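Local coordinates for protein dual oxidase maturation factor 1 (Homo sapiens, PDB 7D3F) that may be required for maturation of the dual oxidase DUOX1 and its transport from the endoplasmic reticulum to the plasma membrane, at residues T85-A89 with E122-Y126. Numbering follows the deposited sequence.
Sequences TSYKA and ETINY. With MAN (alpha-D-mannopyranose), chain E; MAN (alpha-D-mannopyranose), chain C.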
ATOM      1  N   THR B  85     -25.964 -31.676 -18.026  1.00 51.06           N
ATOM      2  CA  THR B  85     -24.538 -31.965 -17.950  1.00 45.98           C
ATOM      3  C   THR B  85     -24.217 -32.715 -16.665  1.00 50.04           C
ATOM      4  O   THR B  85     -24.957 -32.653 -15.682  1.00 57.78           O
ATOM      5  CB  THR B  85     -23.690 -30.684 -18.018  1.00 52.77           C
ATOM      6  OG1 THR B  85     -24.293 -29.663 -17.213  1.00 56.73           O
ATOM      7  CG2 THR B  85     -23.558 -30.192 -19.452  1.00 64.14           C
ATOM      8  N   SER B  86     -23.090 -33.426 -16.688  1.00 50.60           N
ATOM      9  CA  SER B  86     -22.587 -34.068 -15.483  1.00 44.58           C
ATOM     10  C   SER B  86     -22.243 -33.014 -14.438  1.00 49.09           C
ATOM     11  O   SER B  86     -21.748 -31.932 -14.764  1.00 57.20           O
ATOM     12  CB  SER B  86     -21.357 -34.918 -15.806  1.00 54.72           C
ATOM     13  OG  SER B  86     -20.322 -34.126 -16.363  1.00 58.22           O
ATOM     14  N   TYR B  87     -22.510 -33.334 -13.172  1.00 47.75           N
ATOM     15  CA  TYR B  87     -22.402 -32.355 -12.095  1.00 35.04           C
ATOM     16  C   TYR B  87     -21.129 -32.522 -11.272  1.00 40.19           C
ATOM     17  O   TYR B  87     -20.346 -31.578 -11.141  1.00 47.96           O
ATOM     18  CB  TYR B  87     -23.635 -32.441 -11.188  1.00 35.60           C
ATOM     19  CG  TYR B  87     -23.577 -31.515  -9.998  1.00 32.30           C
ATOM     20  CD1 TYR B  87     -23.436 -30.145 -10.168  1.00 39.40           C
ATOM     21  CD2 TYR B  87     -23.670 -32.008  -8.704  1.00 31.37           C
ATOM     22  CE1 TYR B  87     -23.384 -29.291  -9.085  1.00 35.15           C
ATOM     23  CE2 TYR B  87     -23.620 -31.163  -7.615  1.00 37.22           C
ATOM     24  CZ  TYR B  87     -23.477 -29.806  -7.810  1.00 38.65           C
ATOM     25  OH  TYR B  87     -23.427 -28.957  -6.728  1.00 48.89           O
ATOM     26  N   LYS B  88     -20.900 -33.710 -10.717  1.00 41.10           N
ATOM     27  CA  LYS B  88     -19.779 -33.918  -9.814  1.00 34.83           C
ATOM     28  C   LYS B  88     -19.144 -35.274 -10.080  1.00 41.61           C
ATOM     29  O   LYS B  88     -19.738 -36.153 -10.710  1.00 53.45           O
ATOM     30  CB  LYS B  88     -20.212 -33.821  -8.345  1.00 34.91           C
ATOM     31  CG  LYS B  88     -21.136 -34.939  -7.893  1.00 31.58           C
ATOM     32  CD  LYS B  88     -21.407 -34.853  -6.400  1.00 39.88           C
ATOM     33  CE  LYS B  88     -22.224 -36.036  -5.912  1.00 48.61           C
ATOM     34  NZ  LYS B  88     -22.433 -35.989  -4.439  1.00 58.26           N
ATOM     35  N   ALA B  89     -17.917 -35.428  -9.590  1.00 42.36           N
ATOM     36  CA  ALA B  89     -17.201 -36.684  -9.729  1.00 39.96           C
ATOM     37  C   ALA B  89     -17.801 -37.748  -8.815  1.00 42.17           C
ATOM     38  O   ALA B  89     -18.503 -37.451  -7.843  1.00 51.21           O
ATOM     39  CB  ALA B  89     -15.719 -36.495  -9.413  1.00 40.67           C
ATOM     40  N   GLU B 122     -28.965 -30.848  -3.783  1.00 55.50           N
ATOM     41  CA  GLU B 122     -27.878 -29.883  -3.730  1.00 49.65           C
ATOM     42  C   GLU B 122     -28.356 -28.541  -4.268  1.00 50.75           C
ATOM     43  O   GLU B 122     -29.273 -28.475  -5.090  1.00 58.04           O
ATOM     44  CB  GLU B 122     -26.656 -30.362  -4.525  1.00 45.82           C
ATOM     45  CG  GLU B 122     -26.157 -31.744  -4.126  1.00 54.63           C
ATOM     46  CD  GLU B 122     -24.693 -31.952  -4.450  1.00 60.09           C
ATOM     47  OE1 GLU B 122     -23.963 -30.945  -4.559  1.00 61.18           O
ATOM     48  OE2 GLU B 122     -24.273 -33.120  -4.595  1.00 67.76           O
ATOM     49  N   THR B 123     -27.721 -27.473  -3.793  1.00 50.52           N
ATOM     50  CA  THR B 123     -28.016 -26.117  -4.235  1.00 43.62           C
ATOM     51  C   THR B 123     -27.035 -25.745  -5.340  1.00 50.43           C
ATOM     52  O   THR B 123     -25.827 -25.654  -5.098  1.00 56.66           O
ATOM     53  CB  THR B 123     -27.918 -25.130  -3.072  1.00 46.94           C
ATOM     54  OG1 THR B 123     -28.647 -25.642  -1.950  1.00 62.64           O
ATOM     55  CG2 THR B 123     -28.496 -23.780  -3.467  1.00 50.80           C
ATOM     56  N   ILE B 124     -27.552 -25.534  -6.549  1.00 47.82           N
ATOM     57  CA  ILE B 124     -26.698 -25.239  -7.693  1.00 37.76           C
ATOM     58  C   ILE B 124     -26.898 -23.790  -8.112  1.00 42.41           C
ATOM     59  O   ILE B 124     -27.763 -23.482  -8.941  1.00 54.09           O
ATOM     60  CB  ILE B 124     -26.987 -26.201  -8.859  1.00 39.08           C
ATOM     61  CG1 ILE B 124     -26.978 -27.647  -8.364  1.00 37.92           C
ATOM     62  CG2 ILE B 124     -25.967 -26.013  -9.971  1.00 39.68           C
ATOM     63  CD1 ILE B 124     -27.368 -28.657  -9.417  1.00 44.84           C
ATOM     64  N   ASN B 125     -26.100 -22.891  -7.537  1.00 43.33           N
ATOM     65  CA  ASN B 125     -26.113 -21.475  -7.884  1.00 39.21           C
ATOM     66  C   ASN B 125     -24.688 -20.936  -7.919  1.00 40.69           C
ATOM     67  O   ASN B 125     -24.396 -19.859  -7.388  1.00 60.65           O
ATOM     68  CB  ASN B 125     -26.979 -20.675  -6.911  1.00 42.86           C
ATOM     69  CG  ASN B 125     -27.321 -19.292  -7.431  1.00 52.26           C
ATOM     70  OD1 ASN B 125     -27.252 -19.033  -8.632  1.00 63.38           O
ATOM     71  ND2 ASN B 125     -27.688 -18.393  -6.526  1.00 61.88           N
ATOM     72  N   TYR B 126     -23.781 -21.687  -8.536  1.00 39.29           N
ATOM     73  CA  TYR B 126     -22.371 -21.319  -8.528  1.00 33.00           C
ATOM     74  C   TYR B 126     -22.125 -20.061  -9.351  1.00 33.88           C
ATOM     75  O   TYR B 126     -22.695 -19.884 -10.430  1.00 50.76           O
ATOM     76  CB  TYR B 126     -21.516 -22.458  -9.084  1.00 26.62           C
ATOM     77  CG  TYR B 126     -21.613 -23.750  -8.312  1.00 30.85           C
ATOM     78  CD1 TYR B 126     -22.611 -24.675  -8.593  1.00 32.92           C
ATOM     79  CD2 TYR B 126     -20.702 -24.053  -7.309  1.00 28.76           C
ATOM     80  CE1 TYR B 126     -22.702 -25.859  -7.895  1.00 36.41           C
ATOM     81  CE2 TYR B 126     -20.785 -25.238  -6.605  1.00 29.97           C
ATOM     82  CZ  TYR B 126     -21.788 -26.136  -6.903  1.00 33.80           C
ATOM     83  OH  TYR B 126     -21.880 -27.317  -6.208  1.00 53.95           O
TER
HETATM   84  C1  MAN E   5     -22.037 -23.071  -2.701  1.00 43.05           C
HETATM   85  C2  MAN E   5     -22.686 -23.928  -3.806  1.00 36.43           C
HETATM   86  C3  MAN E   5     -23.711 -23.089  -4.543  1.00 37.30           C
HETATM   87  C4  MAN E   5     -24.751 -22.550  -3.554  1.00 45.75           C
HETATM   88  C5  MAN E   5     -24.050 -21.714  -2.473  1.00 45.70           C
HETATM   89  C6  MAN E   5     -24.996 -21.245  -1.385  1.00 50.19           C
HETATM   90  O2  MAN E   5     -23.434 -24.997  -3.241  1.00 45.41           O
HETATM   91  O3  MAN E   5     -24.351 -23.828  -5.577  1.00 47.20           O
HETATM   92  O4  MAN E   5     -25.691 -21.740  -4.231  1.00 54.15           O
HETATM   93  O5  MAN E   5     -23.015 -22.509  -1.836  1.00 48.28           O
HETATM   94  O6  MAN E   5     -24.258 -20.442  -0.470  1.00 65.57           O
HETATM   95  C1  MAN C   6     -22.661 -26.212  -3.280  1.00 38.89           C
HETATM   96  C2  MAN C   6     -23.670 -27.367  -3.334  1.00 37.76           C
HETATM   97  C3  MAN C   6     -24.480 -27.385  -2.041  1.00 39.00           C
HETATM   98  C4  MAN C   6     -23.557 -27.396  -0.806  1.00 39.25           C
HETATM   99  C5  MAN C   6     -22.537 -26.246  -0.882  1.00 36.24           C
HETATM  100  C6  MAN C   6     -21.495 -26.308   0.217  1.00 34.59           C
HETATM  101  O2  MAN C   6     -23.012 -28.632  -3.397  1.00 57.33           O
HETATM  102  O3  MAN C   6     -25.374 -28.491  -1.996  1.00 51.33           O
HETATM  103  O4  MAN C   6     -24.330 -27.247   0.371  1.00 48.17           O
HETATM  104  O5  MAN C   6     -21.838 -26.307  -2.142  1.00 46.55           O
HETATM  105  O6  MAN C   6     -20.610 -25.206   0.052  1.00 36.78           O
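Tyr87 and Ile124 have the nearest CA atoms across the segments, 9.4 Å apart, so the contact is carried mainly by side chains. Tyr87 does most of this work: with CG anti to the backbone N (chi1 177°), its ring reaches the 122-126 segment. Ile124 CD1 lies over the rim of one ring face, and Ile124 CG1 is 4.0 Å from Tyr87 CE1. Glu122 OE1 meets the ring edge in plane, while the carboxylate plane is turned 76° from the ring; Tyr87 OH is 3.0 Å from Glu122 OE1, a hydrogen bond left unsettled because the phenol proton has a second acceptor nearby. Tyr126 OH also lies close to Tyr87 OH, too close to be trusted and with the donor undecided; its side chain crosses Tyr87 at about a right angle.

In the seven-stranded antiparallel sheet, strands 77-86 and 122-131 are separated by 94-103 and 107-114, and Ile95 of the former touches both Tyr87 and Ile124. Tyr87 and Lys88 follow the end of strand 77-86, so the contact joins this strand end to strand 122-131, in a region predicted to be extracellular.

Mannose residues of an attached glycan line the strand 122-131 side. Glu122 OE1 also accepts from O2 of the chain C mannose at 2.8 Å, while the other oxygen, OE2, forms a long, weak salt bridge with Lys88 NZ (3.4 Å). Thr123 N donates to O3 of the same mannose. O3 of the chain E mannose sits over the centre of the Tyr126 ring and receives a nearly straight bond (178°) from Asn125 N, 2.8 Å away.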